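Local coordinates for RagB/SusD family nutrient uptake outer membrane protein (Bacteroides thetaiotaomicron, PDB 7KV2), which probably binds beta-glucan at the outer membrane surface as a SusD-family glycan-binding protein of a nutrient-uptake system, at residues Y143-I148 with L200-M205; R121-I126 with P166-N171; I303-W308 with G372-K377; D261-T266 with N399-R404. All coordinates share one frame; numbering follows the deposited sequence.

Contact 1: Y143-I148 with L200-M205; sequences YEAQVI and LNVLPM
Ala-145 sets its methyl group among three aliphatic side chains of 200-205, overlapping Val-202, Leu-203 and Leu-200 in turn. Its CB meets Val-202 CG1 at 3.6 Å, and Leu-203 CD2 lies 3.8 Å from the same Ala-145 CB. The branch of Leu-203 straddles that methyl, since CD1 and CG are nearly as close to it as CD2. Leu-200 comes from another direction: CD1 reaches over the helix backbone, 4.0 Å from Ala-145 N, while CD2 faces Glu-144, whose OE1 lies 4.2 Å away. The extended Glu-144 chain crosses Leu-200 at about a right angle and touches it by its end alone. Val-202 has CG1 between its backbone N and carbonyl carbon (chi1 60°), which is the branch that faces the alanine. Just before it, Asn-201 takes a positive phi (60°), the first residue to leave helical geometry after helix 183-200, and the chain then passes across helix 137-162. Leu-203 also packs on Val-197 and Tyr-142, tying both helices to the loop. The alanine methyl is the meeting point of the loop's three aliphatic side chains, an apolar helix-to-loop packing within the alpha-helical, tetratricopeptide-like part of the SusD fold.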
loop_
_atom_site.group_PDB
_atom_site.type_symbol
_atom_site.label_atom_id
_atom_site.label_comp_id
_atom_site.label_asym_id
_atom_site.label_seq_id
_atom_site.Cartn_x
_atom_site.Cartn_y
_atom_site.Cartn_z
ATOM N N TYR A 143 21.536 11.187 5.397
ATOM C CA TYR A 143 20.603 10.990 6.539
ATOM C C TYR A 143 19.360 11.848 6.320
ATOM O O TYR A 143 18.230 11.394 6.581
ATOM C CB TYR A 143 21.270 11.320 7.879
ATOM C CG TYR A 143 22.517 10.527 8.187
ATOM C CD1 TYR A 143 22.734 9.274 7.623
ATOM C CD2 TYR A 143 23.491 11.014 9.050
ATOM C CE1 TYR A 143 23.883 8.543 7.879
ATOM C CE2 TYR A 143 24.635 10.282 9.336
ATOM C CZ TYR A 143 24.849 9.059 8.727
ATOM O OH TYR A 143 25.951 8.295 8.984
ATOM N N GLU A 144 19.580 13.093 5.911
ATOM C CA GLU A 144 18.529 14.085 5.611
ATOM C C GLU A 144 17.661 13.571 4.460
ATOM O O GLU A 144 16.431 13.682 4.547
ATOM C CB GLU A 144 19.143 15.409 5.144
ATOM C CG GLU A 144 19.689 16.273 6.278
ATOM C CD GLU A 144 20.311 17.608 5.847
ATOM O OE1 GLU A 144 20.580 17.794 4.626
ATOM O OE2 GLU A 144 20.519 18.461 6.732
ATOM N N ALA A 145 18.272 13.104 3.383
ATOM C CA ALA A 145 17.523 12.574 2.213
ATOM C C ALA A 145 16.586 11.449 2.683
ATOM O O ALA A 145 15.422 11.468 2.284
ATOM C CB ALA A 145 18.462 12.117 1.135
ATOM N N GLN A 146 17.043 10.532 3.525
ATOM C CA GLN A 146 16.196 9.378 3.954
ATOM C C GLN A 146 15.028 9.865 4.809
ATOM O O GLN A 146 13.845 9.491 4.532
ATOM C CB GLN A 146 17.009 8.340 4.720
ATOM C CG GLN A 146 18.150 7.721 3.905
ATOM C CD GLN A 146 18.975 6.814 4.782
ATOM O OE1 GLN A 146 18.521 5.743 5.190
ATOM N NE2 GLN A 146 20.188 7.252 5.128
ATOM N N VAL A 147 15.303 10.665 5.843
ATOM C CA VAL A 147 14.221 11.031 6.793
ATOM C C VAL A 147 13.296 12.079 6.184
ATOM O O VAL A 147 12.146 12.011 6.533
ATOM C CB VAL A 147 14.740 11.415 8.196
ATOM C CG1 VAL A 147 15.589 10.293 8.775
ATOM C CG2 VAL A 147 15.486 12.748 8.202
ATOM N N ILE A 148 13.716 12.982 5.290
ATOM C CA ILE A 148 12.735 13.914 4.672
ATOM C C ILE A 148 11.818 13.116 3.721
ATOM O O ILE A 148 10.608 13.365 3.662
ATOM C CB ILE A 148 13.433 15.086 3.963
ATOM C CG1 ILE A 148 14.262 15.942 4.931
ATOM C CG2 ILE A 148 12.389 15.911 3.232
ATOM C CD1 ILE A 148 15.145 16.965 4.208
ATOM N N LEU A 200 19.377 17.156 -3.294
ATOM C CA LEU A 200 20.575 16.770 -2.495
ATOM C C LEU A 200 21.481 15.864 -3.349
ATOM O O LEU A 200 22.702 15.877 -3.133
ATOM C CB LEU A 200 20.170 16.088 -1.184
ATOM C CG LEU A 200 19.615 17.018 -0.106
ATOM C CD1 LEU A 200 18.988 16.210 1.016
ATOM C CD2 LEU A 200 20.693 17.943 0.457
ATOM N N ASN A 201 20.901 15.068 -4.256
ATOM C CA ASN A 201 21.650 14.237 -5.233
ATOM C C ASN A 201 22.571 13.237 -4.513
ATOM O O ASN A 201 23.762 13.088 -4.917
ATOM C CB ASN A 201 22.442 15.123 -6.197
ATOM C CG ASN A 201 22.952 14.340 -7.375
ATOM O OD1 ASN A 201 22.347 13.344 -7.768
ATOM N ND2 ASN A 201 24.063 14.776 -7.935
ATOM N N VAL A 202 22.059 12.545 -3.499
ATOM C CA VAL A 202 22.841 11.599 -2.649
ATOM C C VAL A 202 22.206 10.197 -2.649
ATOM O O VAL A 202 22.835 9.272 -2.167
ATOM C CB VAL A 202 22.962 12.161 -1.222
ATOM C CG1 VAL A 202 21.608 12.381 -0.552
ATOM C CG2 VAL A 202 23.875 11.306 -0.366
ATOM N N LEU A 203 20.974 10.035 -3.122
ATOM C CA LEU A 203 20.289 8.716 -3.041
ATOM C C LEU A 203 20.694 7.865 -4.233
ATOM O O LEU A 203 20.690 8.317 -5.366
ATOM C CB LEU A 203 18.783 8.952 -3.049
ATOM C CG LEU A 203 18.227 9.563 -1.773
ATOM C CD1 LEU A 203 16.744 9.864 -1.889
ATOM C CD2 LEU A 203 18.503 8.692 -0.558
ATOM N N PRO A 204 20.952 6.562 -4.046
ATOM C CA PRO A 204 21.184 5.700 -5.201
ATOM C C PRO A 204 19.872 5.440 -5.959
ATOM O O PRO A 204 18.789 5.532 -5.337
ATOM C CB PRO A 204 21.790 4.466 -4.552
ATOM C CG PRO A 204 21.121 4.414 -3.173
ATOM C CD PRO A 204 20.965 5.860 -2.759
ATOM N N MET A 205 19.987 5.078 -7.233
ATOM C CA MET A 205 18.823 4.706 -8.082
ATOM C C MET A 205 18.223 3.388 -7.564
ATOM O O MET A 205 16.974 3.286 -7.518
ATOM C CB MET A 205 19.230 4.594 -9.552
ATOM C CG MET A 205 18.081 4.320 -10.495
ATOM S SD MET A 205 16.744 5.512 -10.443
ATOM C CE MET A 205 17.241 6.700 -11.681
#

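Contact 2: R121-I126 with P166-N171; sequences RCNDVI and PYFDKN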
loop_
_atom_site.group_PDB
_atom_site.type_symbol
_atom_site.label_atom_id
_atom_site.label_comp_id
_atom_site.label_asym_id
_atom_site.label_seq_id
_atom_site.Cartn_x
_atom_site.Cartn_y
_atom_site.Cartn_z
ATOM N N ARG A 121 9.685 10.636 14.417
ATOM C CA ARG A 121 11.035 10.025 14.368
ATOM C C ARG A 121 11.888 10.706 13.299
ATOM O O ARG A 121 13.097 10.848 13.553
ATOM C CB ARG A 121 10.937 8.507 14.183
ATOM C CG ARG A 121 10.294 7.838 15.376
ATOM C CD ARG A 121 10.330 6.351 15.217
ATOM N NE ARG A 121 9.817 5.700 16.394
ATOM C CZ ARG A 121 10.103 4.475 16.736
ATOM N NH1 ARG A 121 10.895 3.731 15.971
ATOM N NH2 ARG A 121 9.609 3.990 17.857
ATOM N N CYS A 122 11.302 11.107 12.168
ATOM C CA CYS A 122 11.979 11.853 11.074
ATOM C C CYS A 122 12.466 13.218 11.617
ATOM O O CYS A 122 13.633 13.585 11.367
ATOM C CB CYS A 122 11.076 12.005 9.850
ATOM S SG CYS A 122 10.808 10.393 9.016
ATOM N N ASN A 123 11.579 13.941 12.293
ATOM C CA ASN A 123 11.871 15.273 12.899
ATOM C C ASN A 123 13.018 15.143 13.917
ATOM O O ASN A 123 13.896 16.055 13.942
ATOM C CB ASN A 123 10.578 15.858 13.479
ATOM C CG ASN A 123 9.631 16.332 12.399
ATOM O OD1 ASN A 123 10.027 16.487 11.234
ATOM N ND2 ASN A 123 8.408 16.642 12.805
ATOM N N ASP A 124 13.026 14.083 14.728
ATOM C CA ASP A 124 14.086 13.800 15.739
ATOM C C ASP A 124 15.451 13.786 15.056
ATOM O O ASP A 124 16.381 14.424 15.581
ATOM C CB ASP A 124 13.936 12.453 16.446
ATOM C CG ASP A 124 12.816 12.367 17.466
ATOM O OD1 ASP A 124 12.340 13.414 17.925
ATOM O OD2 ASP A 124 12.445 11.239 17.803
ATOM N N VAL A 125 15.575 13.098 13.919
ATOM C CA VAL A 125 16.869 13.009 13.186
ATOM C C VAL A 125 17.315 14.397 12.710
ATOM O O VAL A 125 18.539 14.686 12.805
ATOM C CB VAL A 125 16.809 11.977 12.045
ATOM C CG1 VAL A 125 17.978 12.121 11.090
ATOM C CG2 VAL A 125 16.752 10.565 12.622
ATOM N N ILE A 126 16.410 15.218 12.177
ATOM C CA ILE A 126 16.775 16.582 11.701
ATOM C C ILE A 126 17.267 17.399 12.911
ATOM O O ILE A 126 18.237 18.177 12.754
ATOM C CB ILE A 126 15.596 17.273 10.995
ATOM C CG1 ILE A 126 15.142 16.491 9.758
ATOM C CG2 ILE A 126 15.933 18.725 10.647
ATOM C CD1 ILE A 126 16.257 16.165 8.772
ATOM N N PRO A 166 -2.898 17.967 10.910
ATOM C CA PRO A 166 -1.790 18.688 11.538
ATOM C C PRO A 166 -0.472 18.516 10.772
ATOM O O PRO A 166 -0.214 17.400 10.273
ATOM C CB PRO A 166 -1.633 18.060 12.922
ATOM C CG PRO A 166 -2.899 17.304 13.185
ATOM C CD PRO A 166 -3.518 17.017 11.835
ATOM N N TYR A 167 0.336 19.581 10.684
ATOM C CA TYR A 167 1.666 19.554 10.028
ATOM C C TYR A 167 2.711 20.099 11.004
ATOM O O TYR A 167 2.423 21.073 11.739
ATOM C CB TYR A 167 1.680 20.304 8.693
ATOM C CG TYR A 167 3.031 20.235 8.027
ATOM C CD1 TYR A 167 3.377 19.136 7.250
ATOM C CD2 TYR A 167 4.010 21.207 8.238
ATOM C CE1 TYR A 167 4.632 19.020 6.672
ATOM C CE2 TYR A 167 5.272 21.106 7.661
ATOM C CZ TYR A 167 5.586 20.000 6.879
ATOM O OH TYR A 167 6.811 19.833 6.293
ATOM N N PHE A 168 3.869 19.450 11.059
ATOM C CA PHE A 168 5.037 19.909 11.856
ATOM C C PHE A 168 6.321 19.290 11.279
ATOM O O PHE A 168 6.291 18.127 10.801
ATOM C CB PHE A 168 4.793 19.648 13.346
ATOM C CG PHE A 168 4.516 18.226 13.787
ATOM C CD1 PHE A 168 3.236 17.696 13.737
ATOM C CD2 PHE A 168 5.515 17.450 14.362
ATOM C CE1 PHE A 168 2.982 16.406 14.183
ATOM C CE2 PHE A 168 5.262 16.158 14.814
ATOM C CZ PHE A 168 3.995 15.628 14.708
ATOM N N ASP A 169 7.422 20.058 11.274
ATOM C CA ASP A 169 8.786 19.569 10.903
ATOM C C ASP A 169 9.748 19.639 12.107
ATOM O O ASP A 169 10.945 19.372 11.896
ATOM C CB ASP A 169 9.330 20.303 9.674
ATOM C CG ASP A 169 9.346 21.808 9.810
ATOM O OD1 ASP A 169 9.396 22.294 10.963
ATOM O OD2 ASP A 169 9.287 22.476 8.764
ATOM N N LYS A 170 9.252 19.974 13.309
ATOM C CA LYS A 170 9.988 19.922 14.603
ATOM C C LYS A 170 9.019 19.439 15.687
ATOM O O LYS A 170 7.839 19.804 15.594
ATOM C CB LYS A 170 10.547 21.303 14.984
ATOM C CG LYS A 170 11.787 21.746 14.216
ATOM C CD LYS A 170 13.091 21.133 14.742
ATOM C CE LYS A 170 13.991 20.563 13.656
ATOM N NZ LYS A 170 13.540 19.214 13.219
ATOM N N ASN A 171 9.503 18.673 16.677
ATOM C CA ASN A 171 8.714 18.129 17.820
ATOM C C ASN A 171 8.760 19.135 18.982
ATOM O O ASN A 171 7.848 19.984 19.045
ATOM C CB ASN A 171 9.234 16.747 18.249
ATOM C CG ASN A 171 9.338 15.747 17.107
ATOM O OD1 ASN A 171 8.588 15.824 16.133
ATOM N ND2 ASN A 171 10.273 14.814 17.208
#
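Asn-123 points its amide from helix 110-130 into the bend of 166-171, between backbone and the Asn-171 side chain. Its ND2 gives a weak but nearly straight bond to Phe-168 O (3.3 Å, 173°) and a second weak one to Asn-171 OD1 at 3.4 Å. Asn-123 OD1 is taken by Arg-151 of helix 137-162, so both ends of the amide have partners, which probably sets its flip. Asn-171 OD1 also lies at the edge of the Phe-168 ring, in its plane. The Asp-124 carboxylate and Asn-171 amide planes stand 84° apart, their side chains crossing at about a right angle; Asn-171 ND2 donates to Lys-120 O. Lys-170, bent at three torsions, curls back to place NZ 2.9 Å from Asp-169 O, on a lone pair in the carbonyl plane. NZ also bonds weakly to Asn-123 O at 3.3 Å, and the Lys-170 chain crosses Ile-126, NZ near CG2. Side-chain hydrogen bonds, mostly to backbone oxygens, thus join a connecting loop to a helix of the tetratricopeptide-like SusD scaffold.

Contact 3: I303-W308 with G372-K377; sequences ISPYIW and GFFLEK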
loop_
_atom_site.group_PDB
_atom_site.type_symbol
_atom_site.label_atom_id
_atom_site.label_comp_id
_atom_site.label_asym_id
_atom_site.label_seq_id
_atom_site.Cartn_x
_atom_site.Cartn_y
_atom_site.Cartn_z
ATOM N N ILE A 303 -6.755 -11.992 5.892
ATOM C CA ILE A 303 -7.502 -12.127 4.603
ATOM C C ILE A 303 -7.515 -13.564 4.068
ATOM O O ILE A 303 -8.047 -13.770 2.985
ATOM C CB ILE A 303 -6.899 -11.144 3.591
ATOM C CG1 ILE A 303 -5.481 -11.598 3.212
ATOM C CG2 ILE A 303 -6.953 -9.712 4.118
ATOM C CD1 ILE A 303 -4.879 -10.883 2.034
ATOM N N SER A 304 -7.051 -14.543 4.839
ATOM C CA SER A 304 -7.112 -15.971 4.446
ATOM C C SER A 304 -8.361 -16.624 5.016
ATOM O O SER A 304 -8.992 -16.090 5.936
ATOM C CB SER A 304 -5.831 -16.603 4.843
ATOM O OG SER A 304 -4.772 -15.961 4.116
ATOM N N PRO A 305 -8.798 -17.750 4.434
ATOM C CA PRO A 305 -10.111 -18.320 4.734
ATOM C C PRO A 305 -10.143 -18.813 6.186
ATOM O O PRO A 305 -9.208 -19.371 6.713
ATOM C CB PRO A 305 -10.310 -19.500 3.795
ATOM C CG PRO A 305 -9.158 -19.427 2.826
ATOM C CD PRO A 305 -8.084 -18.524 3.410
ATOM N N TYR A 306 -11.275 -18.560 6.829
ATOM C CA TYR A 306 -11.504 -18.925 8.237
ATOM C C TYR A 306 -11.607 -20.451 8.360
ATOM O O TYR A 306 -12.425 -21.100 7.629
ATOM C CB TYR A 306 -12.767 -18.207 8.715
ATOM C CG TYR A 306 -12.955 -18.183 10.217
ATOM C CD1 TYR A 306 -11.997 -17.656 11.052
ATOM C CD2 TYR A 306 -14.145 -18.646 10.787
ATOM C CE1 TYR A 306 -12.189 -17.579 12.425
ATOM C CE2 TYR A 306 -14.355 -18.565 12.148
ATOM C CZ TYR A 306 -13.391 -18.014 12.960
ATOM O OH TYR A 306 -13.582 -17.929 14.300
ATOM N N ILE A 307 -10.778 -21.004 9.245
ATOM C CA ILE A 307 -10.692 -22.452 9.580
ATOM C C ILE A 307 -10.514 -23.258 8.285
ATOM O O ILE A 307 -11.100 -24.365 8.122
ATOM C CB ILE A 307 -11.863 -22.921 10.441
ATOM C CG1 ILE A 307 -12.292 -21.819 11.426
ATOM C CG2 ILE A 307 -11.487 -24.211 11.146
ATOM C CD1 ILE A 307 -13.477 -22.207 12.294
ATOM N N TRP A 308 -9.699 -22.712 7.383
ATOM C CA TRP A 308 -9.126 -23.503 6.258
ATOM C C TRP A 308 -8.341 -24.678 6.834
ATOM O O TRP A 308 -7.629 -24.530 7.825
ATOM C CB TRP A 308 -8.233 -22.609 5.395
ATOM C CG TRP A 308 -7.624 -23.329 4.237
ATOM C CD1 TRP A 308 -6.362 -23.831 4.169
ATOM C CD2 TRP A 308 -8.260 -23.643 2.991
ATOM N NE1 TRP A 308 -6.154 -24.384 2.932
ATOM C CE2 TRP A 308 -7.298 -24.315 2.198
ATOM C CE3 TRP A 308 -9.503 -23.359 2.426
ATOM C CZ2 TRP A 308 -7.588 -24.762 0.911
ATOM C CZ3 TRP A 308 -9.779 -23.787 1.147
ATOM C CH2 TRP A 308 -8.840 -24.514 0.415
ATOM N N GLY A 372 -15.942 -17.443 -2.070
ATOM C CA GLY A 372 -15.094 -18.577 -2.508
ATOM C C GLY A 372 -13.716 -18.134 -2.999
ATOM O O GLY A 372 -12.824 -19.009 -3.155
ATOM N N PHE A 373 -13.490 -16.827 -3.203
ATOM C CA PHE A 373 -12.202 -16.283 -3.686
ATOM C C PHE A 373 -11.542 -15.476 -2.586
ATOM O O PHE A 373 -12.248 -14.657 -1.891
ATOM C CB PHE A 373 -12.377 -15.371 -4.898
ATOM C CG PHE A 373 -12.952 -16.036 -6.131
ATOM C CD1 PHE A 373 -12.147 -16.778 -6.977
ATOM C CD2 PHE A 373 -14.290 -15.878 -6.462
ATOM C CE1 PHE A 373 -12.675 -17.379 -8.110
ATOM C CE2 PHE A 373 -14.800 -16.424 -7.641
ATOM C CZ PHE A 373 -13.997 -17.202 -8.441
ATOM N N PHE A 374 -10.232 -15.615 -2.492
ATOM C CA PHE A 374 -9.377 -14.827 -1.573
ATOM C C PHE A 374 -8.219 -14.210 -2.343
ATOM O O PHE A 374 -7.903 -14.667 -3.463
ATOM C CB PHE A 374 -8.947 -15.686 -0.371
ATOM C CG PHE A 374 -10.114 -16.200 0.440
ATOM C CD1 PHE A 374 -10.812 -17.326 0.043
ATOM C CD2 PHE A 374 -10.595 -15.474 1.519
ATOM C CE1 PHE A 374 -11.932 -17.743 0.739
ATOM C CE2 PHE A 374 -11.702 -15.914 2.226
ATOM C CZ PHE A 374 -12.358 -17.064 1.846
ATOM N N LEU A 375 -7.618 -13.176 -1.760
ATOM C CA LEU A 375 -6.550 -12.393 -2.430
ATOM C C LEU A 375 -5.265 -13.219 -2.347
ATOM O O LEU A 375 -4.571 -13.231 -1.308
ATOM C CB LEU A 375 -6.398 -11.034 -1.759
ATOM C CG LEU A 375 -5.323 -10.130 -2.357
ATOM C CD1 LEU A 375 -5.680 -9.726 -3.778
ATOM C CD2 LEU A 375 -5.153 -8.891 -1.502
ATOM N N GLU A 376 -4.936 -13.865 -3.458
ATOM C CA GLU A 376 -3.761 -14.756 -3.564
ATOM C C GLU A 376 -2.467 -14.016 -3.284
ATOM O O GLU A 376 -1.573 -14.624 -2.680
ATOM C CB GLU A 376 -3.783 -15.405 -4.948
ATOM C CG GLU A 376 -2.599 -16.323 -5.218
ATOM C CD GLU A 376 -2.449 -17.538 -4.316
ATOM O OE1 GLU A 376 -3.299 -17.749 -3.442
ATOM O OE2 GLU A 376 -1.413 -18.210 -4.427
ATOM N N LYS A 377 -2.341 -12.741 -3.681
ATOM C CA LYS A 377 -1.080 -11.992 -3.557
ATOM C C LYS A 377 -0.541 -12.053 -2.127
ATOM O O LYS A 377 0.690 -12.098 -1.954
ATOM C CB LYS A 377 -1.257 -10.536 -3.944
ATOM C CG LYS A 377 -1.612 -10.331 -5.402
ATOM C CD LYS A 377 -1.845 -8.889 -5.753
ATOM C CE LYS A 377 -2.265 -8.706 -7.203
ATOM N NZ LYS A 377 -2.493 -7.285 -7.595
HETATM O O HOH W 1 -8.727 -12.378 0.725
#
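With chi1 at -60°, Phe-374 has CG anti to its carbonyl carbon, a setting that lays the ring against Pro-305. Ile-303 instead holds CG1 between its backbone N and carbonyl carbon (chi1 69°), and the extended chain beyond carries CD1 toward the strand. Pro-305 lies over one face of the Phe-374 ring: its CG is 3.9 Å from the ring centroid and 14° off the normal, a CH-pi contact, while Pro-305 CB meets Phe-374 CZ at 3.7 Å. Ile-303 O approaches the same ring obliquely, 3.4 Å from Phe-374 CD2. Farther along, Ile-303 CD1 packs on Leu-375 CD2 at 4.1 Å. One water joins the backbones, donating to Ile-303 O at 2.7 Å and accepting from Leu-375 N at 2.8 Å; it thus satisfies polar groups within a buried contact. Phe-374 pairs by backbone with Trp-344, whose side chain touches Pro-305. Pro-305, first residue of a type II beta turn ending at Trp-308, and the water on the preceding Ile-303 join this loop to the two-stranded antiparallel sheet of 343-345 and 373-375 in the SusD-family region.

Contact 4: D261-T266 with N399-R404; sequences DIFKET and NLRIYR
Phe-263 meets two arginines of strand 400-404, both on the same side of its ring plane, each in a different way. Arg-401 runs alongside it in the opposite sense, its CD 4.0 Å from Phe-263 CE1, with ring and guanidinium planes 38° apart. Arg-404 crosses the phenylalanine, planes 80° apart, and Phe-263 CE2 sits over one face of its guanidinium group. A bend at chi3 (-74°) in Arg-404 turns that group past Ile-262, whose CD1 is 3.7 Å from Arg-404 NH1. The charge of Arg-404 is paired with Glu-272, Glu-456 and Glu-460, outside the two segments. Arg-401 is held through backbone oxygens: NH2 donates to Ile-262 O at 3.0 Å, on a lone pair in the carbonyl plane, and NH1 donates to Asn-399 O at 2.8 Å, close to the guanidinium plane. Lys-264 O also lies at the edge of that group, 3.0 Å from Arg-401 NH2.

The other side is looser and solvent-exposed. Lys-264 directs its CB away from the strand, and its extended chain ends in a salt bridge of NZ to Asp-261 OD1 (3.0 Å), within the loop itself. The loop joins helix 237-249 to strand 273-277, and that strand pairs antiparallel with 400-404, where Ile-402 and Tyr-403 form a classic beta bulge opposite Phe-275; Tyr-403 reaches on to helix 217-231.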
loop_
_atom_site.group_PDB
_atom_site.type_symbol
_atom_site.label_atom_id
_atom_site.label_comp_id
_atom_site.label_asym_id
_atom_site.label_seq_id
_atom_site.Cartn_x
_atom_site.Cartn_y
_atom_site.Cartn_z
ATOM N N ASP A 261 5.291 -14.776 -10.343
ATOM C CA ASP A 261 6.537 -14.833 -9.535
ATOM C C ASP A 261 6.676 -13.610 -8.602
ATOM O O ASP A 261 7.519 -13.647 -7.671
ATOM C CB ASP A 261 7.760 -14.918 -10.432
ATOM C CG ASP A 261 7.916 -16.239 -11.161
ATOM O OD1 ASP A 261 7.430 -17.269 -10.622
ATOM O OD2 ASP A 261 8.517 -16.202 -12.269
ATOM N N ILE A 262 5.859 -12.591 -8.798
ATOM C CA ILE A 262 6.034 -11.279 -8.116
ATOM C C ILE A 262 5.863 -11.424 -6.592
ATOM O O ILE A 262 6.700 -10.868 -5.857
ATOM C CB ILE A 262 5.060 -10.243 -8.688
ATOM C CG1 ILE A 262 5.398 -9.919 -10.152
ATOM C CG2 ILE A 262 5.110 -8.993 -7.816
ATOM C CD1 ILE A 262 4.300 -9.134 -10.882
ATOM N N PHE A 263 4.775 -12.064 -6.147
ATOM C CA PHE A 263 4.273 -12.031 -4.747
ATOM C C PHE A 263 4.764 -13.253 -3.976
ATOM O O PHE A 263 4.489 -13.373 -2.789
ATOM C CB PHE A 263 2.743 -11.864 -4.716
ATOM C CG PHE A 263 2.374 -10.484 -5.185
ATOM C CD1 PHE A 263 2.489 -9.413 -4.329
ATOM C CD2 PHE A 263 1.972 -10.248 -6.482
ATOM C CE1 PHE A 263 2.240 -8.118 -4.760
ATOM C CE2 PHE A 263 1.700 -8.959 -6.898
ATOM C CZ PHE A 263 1.810 -7.897 -6.043
ATOM N N LYS A 264 5.514 -14.132 -4.650
ATOM C CA LYS A 264 6.299 -15.188 -3.983
ATOM C C LYS A 264 7.389 -14.561 -3.143
ATOM O O LYS A 264 7.926 -13.449 -3.517
ATOM C CB LYS A 264 6.934 -16.116 -5.029
ATOM C CG LYS A 264 5.928 -16.907 -5.823
ATOM C CD LYS A 264 6.594 -17.787 -6.889
ATOM C CE LYS A 264 5.597 -18.663 -7.621
ATOM N NZ LYS A 264 6.273 -19.326 -8.753
ATOM N N GLU A 265 7.847 -15.303 -2.147
ATOM C CA GLU A 265 8.955 -14.828 -1.299
ATOM C C GLU A 265 10.187 -14.593 -2.186
ATOM O O GLU A 265 10.896 -13.572 -1.981
ATOM C CB GLU A 265 9.220 -15.796 -0.152
ATOM C CG GLU A 265 10.295 -15.254 0.760
ATOM C CD GLU A 265 10.784 -16.134 1.895
ATOM O OE1 GLU A 265 10.550 -17.372 1.883
ATOM O OE2 GLU A 265 11.369 -15.542 2.795
ATOM N N THR A 266 10.445 -15.471 -3.170
ATOM C CA THR A 266 11.532 -15.273 -4.155
ATOM C C THR A 266 11.353 -14.019 -5.014
ATOM O O THR A 266 12.356 -13.612 -5.628
ATOM C CB THR A 266 11.736 -16.496 -5.041
ATOM O OG1 THR A 266 10.509 -16.796 -5.707
ATOM C CG2 THR A 266 12.279 -17.642 -4.217
ATOM N N ASN A 399 6.634 -9.454 2.396
ATOM C CA ASN A 399 6.819 -7.993 2.274
ATOM C C ASN A 399 5.585 -7.323 1.637
ATOM O O ASN A 399 4.891 -7.919 0.798
ATOM C CB ASN A 399 8.035 -7.662 1.404
ATOM C CG ASN A 399 9.370 -7.970 2.039
ATOM O OD1 ASN A 399 9.452 -8.518 3.153
ATOM N ND2 ASN A 399 10.421 -7.618 1.303
ATOM N N LEU A 400 5.298 -6.077 2.006
ATOM C CA LEU A 400 4.205 -5.291 1.371
ATOM C C LEU A 400 4.815 -4.563 0.182
ATOM O O LEU A 400 5.683 -3.694 0.388
ATOM C CB LEU A 400 3.533 -4.352 2.388
ATOM C CG LEU A 400 2.371 -3.590 1.782
ATOM C CD1 LEU A 400 1.233 -4.530 1.394
ATOM C CD2 LEU A 400 1.891 -2.503 2.747
ATOM N N ARG A 401 4.417 -4.946 -1.043
ATOM C CA ARG A 401 4.942 -4.257 -2.251
ATOM C C ARG A 401 4.309 -2.857 -2.337
ATOM O O ARG A 401 3.097 -2.745 -2.383
ATOM C CB ARG A 401 4.664 -5.094 -3.490
ATOM C CG ARG A 401 5.643 -6.251 -3.685
ATOM C CD ARG A 401 5.518 -7.341 -2.622
ATOM N NE ARG A 401 6.199 -8.560 -3.092
ATOM C CZ ARG A 401 6.356 -9.666 -2.367
ATOM N NH1 ARG A 401 5.923 -9.727 -1.119
ATOM N NH2 ARG A 401 6.982 -10.696 -2.898
ATOM N N ILE A 402 5.093 -1.802 -2.396
ATOM C CA ILE A 402 4.583 -0.406 -2.466
ATOM C C ILE A 402 4.634 0.094 -3.918
ATOM O O ILE A 402 3.563 0.419 -4.457
ATOM C CB ILE A 402 5.382 0.500 -1.495
ATOM C CG1 ILE A 402 5.348 -0.021 -0.054
ATOM C CG2 ILE A 402 4.886 1.929 -1.595
ATOM C CD1 ILE A 402 3.933 -0.186 0.505
ATOM N N TYR A 403 5.828 0.069 -4.549
ATOM C CA TYR A 403 6.053 0.537 -5.941
ATOM C C TYR A 403 6.692 -0.574 -6.768
ATOM O O TYR A 403 7.772 -1.136 -6.378
ATOM C CB TYR A 403 6.940 1.774 -6.004
ATOM C CG TYR A 403 6.346 2.935 -5.280
ATOM C CD1 TYR A 403 5.077 3.405 -5.600
ATOM C CD2 TYR A 403 7.091 3.636 -4.340
ATOM C CE1 TYR A 403 4.522 4.503 -4.939
ATOM C CE2 TYR A 403 6.551 4.742 -3.705
ATOM C CZ TYR A 403 5.281 5.195 -4.022
ATOM O OH TYR A 403 4.764 6.248 -3.306
ATOM N N ARG A 404 6.002 -0.904 -7.860
ATOM C CA ARG A 404 6.464 -1.912 -8.841
ATOM C C ARG A 404 6.659 -1.197 -10.172
ATOM O O ARG A 404 5.947 -0.228 -10.450
ATOM C CB ARG A 404 5.472 -3.052 -8.996
ATOM C CG ARG A 404 5.195 -3.760 -7.677
ATOM C CD ARG A 404 4.498 -5.096 -7.811
ATOM N NE ARG A 404 3.073 -5.070 -8.160
ATOM C CZ ARG A 404 2.558 -5.335 -9.364
ATOM N NH1 ARG A 404 3.337 -5.590 -10.417
ATOM N NH2 ARG A 404 1.246 -5.358 -9.517
#

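Overall arrangement
Contacts 1 and 2 share the N-terminal helical region, with centres about 17 Å apart. Their segments alternate along the chain, and they touch where helices 110-130 and 137-162 pack: Val-147 CG2 lies 3.5 Å from Ile-126 CD1. Both close before contact 3 opens on the opposite side of the chain's centre, with its centre about 39 Å from each of theirs. Contact 4 lies nearer the middle, its centre about 24 Å from that of contact 1 and 18 Å from that of contact 3. It spans contact 3 in sequence and touches it, Lys-377 O being 3.4 Å from Phe-263 CB. Helix-to-loop packing thus lies on one flank, while loops meet two small antiparallel sheets, one near the middle (contact 4) and one on the far side (contact 3).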